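Local coordinates for bromo domain containing protein (Cryptosporidium parvum, PDB 5U9N), which probably recognises acetyl-lysine marks, as bromodomains do, through its second bromodomain, the part present here with the inhibitor bromosporine bound in its pocket, at residues L19-Q24 and C55-I60; H97-L102 and N136-S141. All blocks are in the same frame, centred on the assembly; numbering follows the deposited sequence.

Contact 1: residues L19-Q24 and C55-I60; sequences LLRKEQ and CDYITI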
ATOM      1  N   LEU A  19       2.719 -10.324   2.257  1.00 43.01           N
ATOM      2  CA  LEU A  19       2.035 -11.148   1.262  1.00 42.86           C
ATOM      3  C   LEU A  19       1.702 -10.320  -0.007  1.00 44.70           C
ATOM      4  O   LEU A  19       1.768 -10.857  -1.097  1.00 45.93           O
ATOM      5  CB  LEU A  19       0.758 -11.784   1.838  1.00 42.84           C
ATOM      6  CG  LEU A  19       0.979 -12.920   2.809  1.00 49.70           C
ATOM      7  CD1 LEU A  19      -0.271 -13.200   3.591  1.00 49.82           C
ATOM      8  CD2 LEU A  19       1.431 -14.197   2.080  1.00 54.72           C
ATOM      9  N   LEU A  20       1.406  -9.017   0.123  1.00 40.37           N
ATOM     10  CA  LEU A  20       1.200  -8.168  -1.066  1.00 39.47           C
ATOM     11  C   LEU A  20       2.495  -7.929  -1.833  1.00 45.50           C
ATOM     12  O   LEU A  20       2.438  -7.569  -3.009  1.00 45.83           O
ATOM     13  CB  LEU A  20       0.626  -6.820  -0.677  1.00 38.01           C
ATOM     14  CG  LEU A  20      -0.769  -6.804  -0.163  1.00 39.95           C
ATOM     15  CD1 LEU A  20      -1.108  -5.435   0.315  1.00 38.68           C
ATOM     16  CD2 LEU A  20      -1.740  -7.294  -1.219  1.00 40.82           C
ATOM     17  N   ARG A  21       3.663  -8.058  -1.165  1.00 44.43           N
ATOM     18  CA  ARG A  21       4.965  -7.910  -1.828  1.00 45.56           C
ATOM     19  C   ARG A  21       5.245  -9.086  -2.773  1.00 52.07           C
ATOM     20  O   ARG A  21       6.071  -8.957  -3.658  1.00 52.86           O
ATOM     21  CB  ARG A  21       6.106  -7.797  -0.814  1.00 42.72           C
ATOM     22  CG  ARG A  21       6.186  -6.462  -0.116  1.00 45.44           C
ATOM     23  CD  ARG A  21       7.516  -6.307   0.583  1.00 58.40           C
ATOM     24  NE  ARG A  21       7.371  -6.109   2.030  1.00 69.28           N
ATOM     25  CZ  ARG A  21       7.542  -4.953   2.677  1.00 80.29           C
ATOM     26  NH1 ARG A  21       7.834  -3.841   2.007  1.00 62.58           N
ATOM     27  NH2 ARG A  21       7.414  -4.900   3.992  1.00 72.48           N
ATOM     28  N   LYS A  22       4.559 -10.215  -2.597  1.00 50.15           N
ATOM     29  CA  LYS A  22       4.738 -11.366  -3.477  1.00 52.09           C
ATOM     30  C   LYS A  22       3.812 -11.297  -4.711  1.00 54.76           C
ATOM     31  O   LYS A  22       3.884 -12.183  -5.551  1.00 56.85           O
ATOM     32  CB  LYS A  22       4.484 -12.671  -2.693  1.00 56.17           C
ATOM     33  CG  LYS A  22       5.549 -12.942  -1.622  1.00 62.21           C
ATOM     34  CD  LYS A  22       5.218 -14.159  -0.778  1.00 73.21           C
ATOM     35  CE  LYS A  22       6.318 -14.492   0.199  1.00 89.26           C
ATOM     36  N   GLU A  23       2.988 -10.234  -4.854  1.00 49.32           N
ATOM     37  CA  GLU A  23       2.061 -10.128  -5.989  1.00 48.38           C
ATOM     38  C   GLU A  23       2.764  -9.612  -7.232  1.00 53.92           C
ATOM     39  O   GLU A  23       3.871  -9.089  -7.147  1.00 54.56           O
ATOM     40  CB  GLU A  23       0.874  -9.217  -5.647  1.00 47.10           C
ATOM     41  CG  GLU A  23      -0.098  -9.822  -4.651  1.00 53.58           C
ATOM     42  CD  GLU A  23      -0.825 -11.064  -5.144  1.00 68.89           C
ATOM     43  OE1 GLU A  23      -1.622 -10.948  -6.105  1.00 56.45           O
ATOM     44  OE2 GLU A  23      -0.640 -12.142  -4.531  1.00 58.43           O
ATOM     45  N   GLN A  24       2.115  -9.774  -8.396  1.00 50.37           N
ATOM     46  CA  GLN A  24       2.678  -9.370  -9.685  1.00 50.33           C
ATOM     47  C   GLN A  24       2.888  -7.851  -9.758  1.00 48.54           C
ATOM     48  O   GLN A  24       1.974  -7.082  -9.462  1.00 45.49           O
ATOM     49  CB  GLN A  24       1.774  -9.825 -10.836  1.00 52.75           C
ATOM     50  CG  GLN A  24       1.781 -11.343 -11.025  1.00 78.72           C
ATOM     51  CD  GLN A  24       0.721 -11.819 -11.996  1.00104.82           C
ATOM     52  OE1 GLN A  24      -0.299 -11.155 -12.228  1.00101.68           O
ATOM     53  NE2 GLN A  24       0.910 -13.015 -12.540  1.00 99.31           N
ATOM     54  N   CYS A  55       2.063   7.398  -1.079  1.00 44.77           N
ATOM     55  CA  CYS A  55       2.335   6.374  -0.074  1.00 44.98           C
ATOM     56  C   CYS A  55       2.974   5.122  -0.720  1.00 46.10           C
ATOM     57  O   CYS A  55       2.944   4.969  -1.948  1.00 44.93           O
ATOM     58  CB  CYS A  55       1.060   6.015   0.683  1.00 45.81           C
ATOM     59  SG  CYS A  55       1.357   5.172   2.256  1.00 51.14           S
ATOM     60  N   ASP A  56       3.540   4.216   0.114  1.00 41.36           N
ATOM     61  CA  ASP A  56       4.184   2.985  -0.388  1.00 40.59           C
ATOM     62  C   ASP A  56       4.465   2.019   0.754  1.00 41.85           C
ATOM     63  O   ASP A  56       4.331   2.387   1.914  1.00 40.69           O
ATOM     64  CB  ASP A  56       5.476   3.311  -1.144  1.00 44.03           C
ATOM     65  CG  ASP A  56       6.284   4.390  -0.476  1.00 59.96           C
ATOM     66  OD1 ASP A  56       7.026   4.067   0.472  1.00 62.02           O
ATOM     67  OD2 ASP A  56       6.078   5.581  -0.813  1.00 66.80           O
ATOM     68  N   TYR A  57       4.827   0.774   0.416  1.00 38.22           N
ATOM     69  CA  TYR A  57       4.983  -0.313   1.391  1.00 37.89           C
ATOM     70  C   TYR A  57       6.080  -0.061   2.382  1.00 43.08           C
ATOM     71  O   TYR A  57       5.893  -0.343   3.561  1.00 43.75           O
ATOM     72  CB  TYR A  57       5.272  -1.660   0.687  1.00 38.71           C
ATOM     73  CG  TYR A  57       4.189  -2.178  -0.246  1.00 39.28           C
ATOM     74  CD1 TYR A  57       2.844  -1.852  -0.045  1.00 40.44           C
ATOM     75  CD2 TYR A  57       4.491  -3.076  -1.260  1.00 40.58           C
ATOM     76  CE1 TYR A  57       1.842  -2.386  -0.856  1.00 38.98           C
ATOM     77  CE2 TYR A  57       3.500  -3.612  -2.075  1.00 40.33           C
ATOM     78  CZ  TYR A  57       2.177  -3.265  -1.873  1.00 44.87           C
ATOM     79  OH  TYR A  57       1.207  -3.814  -2.677  1.00 43.92           O
ATOM     80  N   ILE A  58       7.245   0.389   1.928  1.00 42.25           N
ATOM     81  CA  ILE A  58       8.373   0.604   2.847  1.00 44.05           C
ATOM     82  C   ILE A  58       8.027   1.737   3.835  1.00 45.18           C
ATOM     83  O   ILE A  58       8.375   1.636   5.011  1.00 45.34           O
ATOM     84  CB  ILE A  58       9.704   0.871   2.071  1.00 49.50           C
ATOM     85  CG1 ILE A  58      10.927   0.718   3.011  1.00 53.40           C
ATOM     86  CG2 ILE A  58       9.722   2.262   1.404  1.00 49.31           C
ATOM     87  CD1 ILE A  58      11.076  -0.725   3.660  1.00 64.58           C
ATOM     88  N   THR A  59       7.265   2.764   3.375  1.00 40.51           N
ATOM     89  CA  THR A  59       6.826   3.880   4.236  1.00 40.54           C
ATOM     90  C   THR A  59       5.801   3.377   5.278  1.00 43.56           C
ATOM     91  O   THR A  59       5.863   3.783   6.421  1.00 44.58           O
ATOM     92  CB  THR A  59       6.245   5.025   3.389  1.00 42.82           C
ATOM     93  OG1 THR A  59       7.285   5.598   2.624  1.00 48.44           O
ATOM     94  CG2 THR A  59       5.613   6.110   4.236  1.00 42.62           C
ATOM     95  N   ILE A  60       4.891   2.491   4.883  1.00 39.08           N
ATOM     96  CA  ILE A  60       3.912   1.910   5.812  1.00 38.52           C
ATOM     97  C   ILE A  60       4.639   1.010   6.820  1.00 43.55           C
ATOM     98  O   ILE A  60       4.356   1.090   8.019  1.00 43.29           O
ATOM     99  CB  ILE A  60       2.802   1.129   5.057  1.00 39.21           C
ATOM    100  CG1 ILE A  60       1.928   2.084   4.248  1.00 38.77           C
ATOM    101  CG2 ILE A  60       1.945   0.338   6.043  1.00 39.55           C
ATOM    102  CD1 ILE A  60       0.888   1.362   3.315  1.00 42.43           C
TER
HETATM  103  O   HOH W   1       1.673  -5.580  -4.684  1.00 35.86           O
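With CG anti to its carbonyl carbon (chi1 -62°), Tyr57 sends its ring from the first turn of helix 57-65 toward Leu20 and Arg21. Leu20 crosses the tyrosine at about a right angle, its CB lying 3.7 Å from Tyr57 OH. Arg21 runs past Tyr57 in the opposite direction: its CG comes within 4.0 Å of Tyr57 CD2, and the bend at chi3 (-120°) carries NH1 to 3.6 Å from Tyr57 CB. The guanidinium plane stands 83° from the ring; its charge is met by salt bridges to Glu61 and Glu30. No direct hydrogen bond joins the segments. Instead a water in the ring plane at the phenol edge lies 2.7 Å from both Tyr57 OH and Leu20 O, donating to the latter. Tyrosine suits this place because its ring packs against Leu20 CB and Arg21 CG, and on Ile106 and Phe107 of helix 96-113, while its hydroxyl bonds to the water. Asp56 N-caps helix 57-65, its OD1 accepting from Thr59 N and Thr59 OG1. The side chain of Ile58 is about 8 Å from the bound bromosporine. Backbone bonds of Tyr57 with Phe29 and Ile58 with Glu30 hold this helix start to the long ZA loop, which joins helices 9-20 and 57-65 in the left-handed four-helix bundle of bromodomains.

Contact 2: residues H97-L102 and N136-S141; sequences HEFERL and NLWNKS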
ATOM      1  N   HIS A  97      -7.367   0.559  11.232  1.00 37.54           N
ATOM      2  CA  HIS A  97      -8.202   1.392  10.360  1.00 36.54           C
ATOM      3  C   HIS A  97      -7.312   2.350   9.568  1.00 38.25           C
ATOM      4  O   HIS A  97      -7.529   2.533   8.380  1.00 36.28           O
ATOM      5  CB  HIS A  97      -9.252   2.164  11.189  1.00 37.59           C
ATOM      6  CG  HIS A  97     -10.083   1.287  12.064  1.00 41.75           C
ATOM      7  ND1 HIS A  97     -11.330   0.849  11.663  1.00 44.29           N
ATOM      8  CD2 HIS A  97      -9.811   0.768  13.288  1.00 43.57           C
ATOM      9  CE1 HIS A  97     -11.782   0.097  12.657  1.00 44.26           C
ATOM     10  NE2 HIS A  97     -10.887   0.010  13.646  1.00 44.73           N
ATOM     11  N   GLU A  98      -6.287   2.927  10.214  1.00 36.08           N
ATOM     12  CA  GLU A  98      -5.326   3.772   9.502  1.00 35.96           C
ATOM     13  C   GLU A  98      -4.451   2.908   8.552  1.00 38.19           C
ATOM     14  O   GLU A  98      -4.140   3.346   7.450  1.00 35.36           O
ATOM     15  CB  GLU A  98      -4.434   4.574  10.483  1.00 38.85           C
ATOM     16  CG  GLU A  98      -3.301   5.302   9.767  1.00 50.65           C
ATOM     17  CD  GLU A  98      -2.742   6.520  10.462  1.00 76.35           C
ATOM     18  OE1 GLU A  98      -2.317   7.459   9.748  1.00 65.21           O
ATOM     19  OE2 GLU A  98      -2.679   6.522  11.712  1.00 79.98           O
ATOM     20  N   PHE A  99      -4.041   1.700   8.987  1.00 34.74           N
ATOM     21  CA  PHE A  99      -3.261   0.828   8.122  1.00 33.95           C
ATOM     22  C   PHE A  99      -4.060   0.515   6.860  1.00 38.66           C
ATOM     23  O   PHE A  99      -3.508   0.588   5.750  1.00 39.41           O
ATOM     24  CB  PHE A  99      -2.879  -0.486   8.844  1.00 35.69           C
ATOM     25  CG  PHE A  99      -2.118  -1.456   7.976  1.00 34.18           C
ATOM     26  CD1 PHE A  99      -0.754  -1.328   7.798  1.00 36.93           C
ATOM     27  CD2 PHE A  99      -2.777  -2.444   7.276  1.00 34.43           C
ATOM     28  CE1 PHE A  99      -0.062  -2.198   6.956  1.00 36.75           C
ATOM     29  CE2 PHE A  99      -2.071  -3.347   6.486  1.00 37.36           C
ATOM     30  CZ  PHE A  99      -0.726  -3.194   6.308  1.00 34.90           C
ATOM     31  N   GLU A 100      -5.358   0.167   7.019  1.00 33.28           N
ATOM     32  CA  GLU A 100      -6.223  -0.122   5.868  1.00 31.27           C
ATOM     33  C   GLU A 100      -6.262   1.079   4.901  1.00 35.36           C
ATOM     34  O   GLU A 100      -6.116   0.913   3.690  1.00 33.37           O
ATOM     35  CB  GLU A 100      -7.632  -0.466   6.328  1.00 32.28           C
ATOM     36  CG  GLU A 100      -8.522  -0.981   5.211  1.00 37.43           C
ATOM     37  CD  GLU A 100      -9.980  -1.152   5.576  1.00 52.76           C
ATOM     38  OE1 GLU A 100     -10.278  -1.354   6.776  1.00 54.24           O
ATOM     39  OE2 GLU A 100     -10.825  -1.126   4.652  1.00 48.80           O
ATOM     40  N   ARG A 101      -6.481   2.273   5.436  1.00 33.08           N
ATOM     41  CA  ARG A 101      -6.496   3.496   4.633  1.00 31.67           C
ATOM     42  C   ARG A 101      -5.197   3.674   3.813  1.00 34.27           C
ATOM     43  O   ARG A 101      -5.252   3.980   2.622  1.00 32.70           O
ATOM     44  CB  ARG A 101      -6.676   4.706   5.536  1.00 29.74           C
ATOM     45  CG  ARG A 101      -6.880   5.994   4.760  1.00 41.30           C
ATOM     46  CD  ARG A 101      -7.153   7.175   5.664  1.00 38.24           C
ATOM     47  NE  ARG A 101      -5.927   7.703   6.243  1.00 33.45           N
ATOM     48  CZ  ARG A 101      -5.010   8.402   5.568  1.00 54.21           C
ATOM     49  NH1 ARG A 101      -3.928   8.859   6.188  1.00 45.32           N
ATOM     50  NH2 ARG A 101      -5.163   8.637   4.266  1.00 55.01           N
ATOM     51  N   LEU A 102      -4.044   3.517   4.466  1.00 31.83           N
ATOM     52  CA  LEU A 102      -2.757   3.777   3.845  1.00 31.46           C
ATOM     53  C   LEU A 102      -2.467   2.769   2.738  1.00 33.65           C
ATOM     54  O   LEU A 102      -2.007   3.155   1.669  1.00 31.21           O
ATOM     55  CB  LEU A 102      -1.634   3.761   4.905  1.00 32.83           C
ATOM     56  CG  LEU A 102      -1.565   4.999   5.857  1.00 37.30           C
ATOM     57  CD1 LEU A 102      -0.419   4.825   6.899  1.00 37.96           C
ATOM     58  CD2 LEU A 102      -1.357   6.310   5.074  1.00 33.79           C
ATOM     59  N   ASN A 136      -9.138  -9.528   0.127  1.00 39.49           N
ATOM     60  CA  ASN A 136      -9.349 -10.924   0.472  1.00 39.92           C
ATOM     61  C   ASN A 136      -8.553 -11.326   1.729  1.00 42.02           C
ATOM     62  O   ASN A 136      -9.064 -12.088   2.544  1.00 43.30           O
ATOM     63  CB  ASN A 136      -8.987 -11.831  -0.706  1.00 43.43           C
ATOM     64  CG  ASN A 136     -10.145 -11.995  -1.669  1.00 77.55           C
ATOM     65  OD1 ASN A 136     -11.011 -12.867  -1.491  1.00 77.76           O
ATOM     66  ND2 ASN A 136     -10.272 -11.071  -2.623  1.00 64.74           N
ATOM     67  N   LEU A 137      -7.316 -10.825   1.882  1.00 36.07           N
ATOM     68  CA  LEU A 137      -6.508 -11.100   3.069  1.00 36.47           C
ATOM     69  C   LEU A 137      -7.089 -10.381   4.278  1.00 41.38           C
ATOM     70  O   LEU A 137      -7.226 -10.970   5.353  1.00 42.90           O
ATOM     71  CB  LEU A 137      -5.054 -10.631   2.855  1.00 36.06           C
ATOM     72  CG  LEU A 137      -4.263 -11.353   1.760  1.00 41.24           C
ATOM     73  CD1 LEU A 137      -2.881 -10.799   1.648  1.00 39.91           C
ATOM     74  CD2 LEU A 137      -4.215 -12.842   2.014  1.00 46.31           C
ATOM     75  N   TRP A 138      -7.407  -9.106   4.106  1.00 36.66           N
ATOM     76  CA  TRP A 138      -7.950  -8.262   5.171  1.00 35.72           C
ATOM     77  C   TRP A 138      -9.290  -8.785   5.704  1.00 40.47           C
ATOM     78  O   TRP A 138      -9.487  -8.837   6.912  1.00 41.82           O
ATOM     79  CB  TRP A 138      -8.129  -6.833   4.643  1.00 32.61           C
ATOM     80  CG  TRP A 138      -8.200  -5.784   5.703  1.00 32.60           C
ATOM     81  CD1 TRP A 138      -9.199  -4.886   5.893  1.00 35.03           C
ATOM     82  CD2 TRP A 138      -7.152  -5.411   6.594  1.00 32.20           C
ATOM     83  NE1 TRP A 138      -8.854  -4.001   6.878  1.00 34.20           N
ATOM     84  CE2 TRP A 138      -7.590  -4.278   7.304  1.00 35.15           C
ATOM     85  CE3 TRP A 138      -5.903  -5.960   6.902  1.00 33.95           C
ATOM     86  CZ2 TRP A 138      -6.854  -3.721   8.341  1.00 35.47           C
ATOM     87  CZ3 TRP A 138      -5.135  -5.353   7.878  1.00 36.18           C
ATOM     88  CH2 TRP A 138      -5.619  -4.250   8.593  1.00 36.96           C
ATOM     89  N   ASN A 139     -10.202  -9.169   4.810  1.00 37.62           N
ATOM     90  CA  ASN A 139     -11.536  -9.649   5.198  1.00 38.84           C
ATOM     91  C   ASN A 139     -11.509 -10.966   6.001  1.00 41.59           C
ATOM     92  O   ASN A 139     -12.461 -11.220   6.721  1.00 41.07           O
ATOM     93  CB  ASN A 139     -12.413  -9.853   3.969  1.00 41.51           C
ATOM     94  CG  ASN A 139     -12.822  -8.574   3.291  1.00 64.85           C
ATOM     95  OD1 ASN A 139     -12.626  -7.469   3.813  1.00 57.07           O
ATOM     96  ND2 ASN A 139     -13.374  -8.699   2.090  1.00 57.74           N
ATOM     97  N   LYS A 140     -10.462 -11.818   5.836  1.00 37.46           N
ATOM     98  CA  LYS A 140     -10.378 -13.098   6.544  1.00 38.62           C
ATOM     99  C   LYS A 140      -9.365 -13.014   7.735  1.00 41.81           C
ATOM    100  O   LYS A 140      -9.156 -14.021   8.414  1.00 42.80           O
ATOM    101  CB  LYS A 140     -10.010 -14.263   5.545  1.00 41.39           C
ATOM    102  CG  LYS A 140      -8.533 -14.474   5.279  1.00 60.29           C
ATOM    103  CD  LYS A 140      -8.291 -15.329   4.012  1.00 71.39           C
ATOM    104  CE  LYS A 140      -6.814 -15.431   3.621  1.00 77.15           C
ATOM    105  NZ  LYS A 140      -6.195 -16.724   4.050  1.00 83.01           N
ATOM    106  N   SER A 141      -8.877 -11.774   8.072  1.00 36.05           N
ATOM    107  CA  SER A 141      -7.893 -11.521   9.138  1.00 35.28           C
ATOM    108  C   SER A 141      -8.546 -11.184  10.513  1.00 39.06           C
ATOM    109  O   SER A 141      -9.561 -10.499  10.560  1.00 37.64           O
ATOM    110  CB  SER A 141      -6.979 -10.361   8.722  1.00 37.71           C
ATOM    111  OG  SER A 141      -6.174  -9.874   9.783  1.00 43.12           O
TER
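Trp138 meets two consecutive residues of helix 96-113, turning its indole N-H to Glu100 and the far end of its six-membered ring to Phe99. The phenyl and the six-membered ring are inclined by 34°, with centroids 5.6 Å apart, an oblique pairing. Its closest point is Phe99 CD2 against Trp138 CH2 at 3.6 Å. Glu100 takes the pyrrole side. Its CG is anti to the backbone N and the chain stays extended, which brings the carboxylate to the indole edge, near the ring plane but with its own plane turned 62° from it. There Trp138 NE1 donates to Glu100 OE1 over 3.0 Å, a weak bond bent to 144° at the hydrogen. Glu100 CB lies 3.9 Å from Trp138 CZ2, so the chain packs along the indole before the carboxylate reaches NE1. Tryptophan suits the position because one side chain offers both a broad apolar surface and a donor; glutamate supplies the acceptor, and its OE2 forms a salt bridge with Lys104. Phe99 continues inward to Ile60 and Leu64 of helix 57-65 and Cys13 of helix 9-20. Trp138 in turn rests on Ile16 of helix 9-20 and on Phe144 and Val143 of helix 143-148, so the contact joins helices 96-113 and 122-139, the last two of the bromodomain's four-helix bundle, with these three others packed around it.

Contact 1 joins helices 9-20 and 57-65, contact 2 helices 96-113 and 122-139, so each ties a different pair within one helical bundle. They touch directly: Ile60 CG2 lies 3.4 Å from Phe99 CE1, and Leu19 CB lies 3.8 Å from Leu137 CD1. Contact 1, though its centre is about 5 Å from the centre of the chain, is only partly buried, and its polar link passes through water. Contact 2, its centre about 10 Å from that of the chain, is buried, two of its three touching residues lying in the interior, and relies on paired aromatics and a direct but weak hydrogen bond. Both put a large aromatic between helices and involve a charged side chain with a salt bridge beyond the contact.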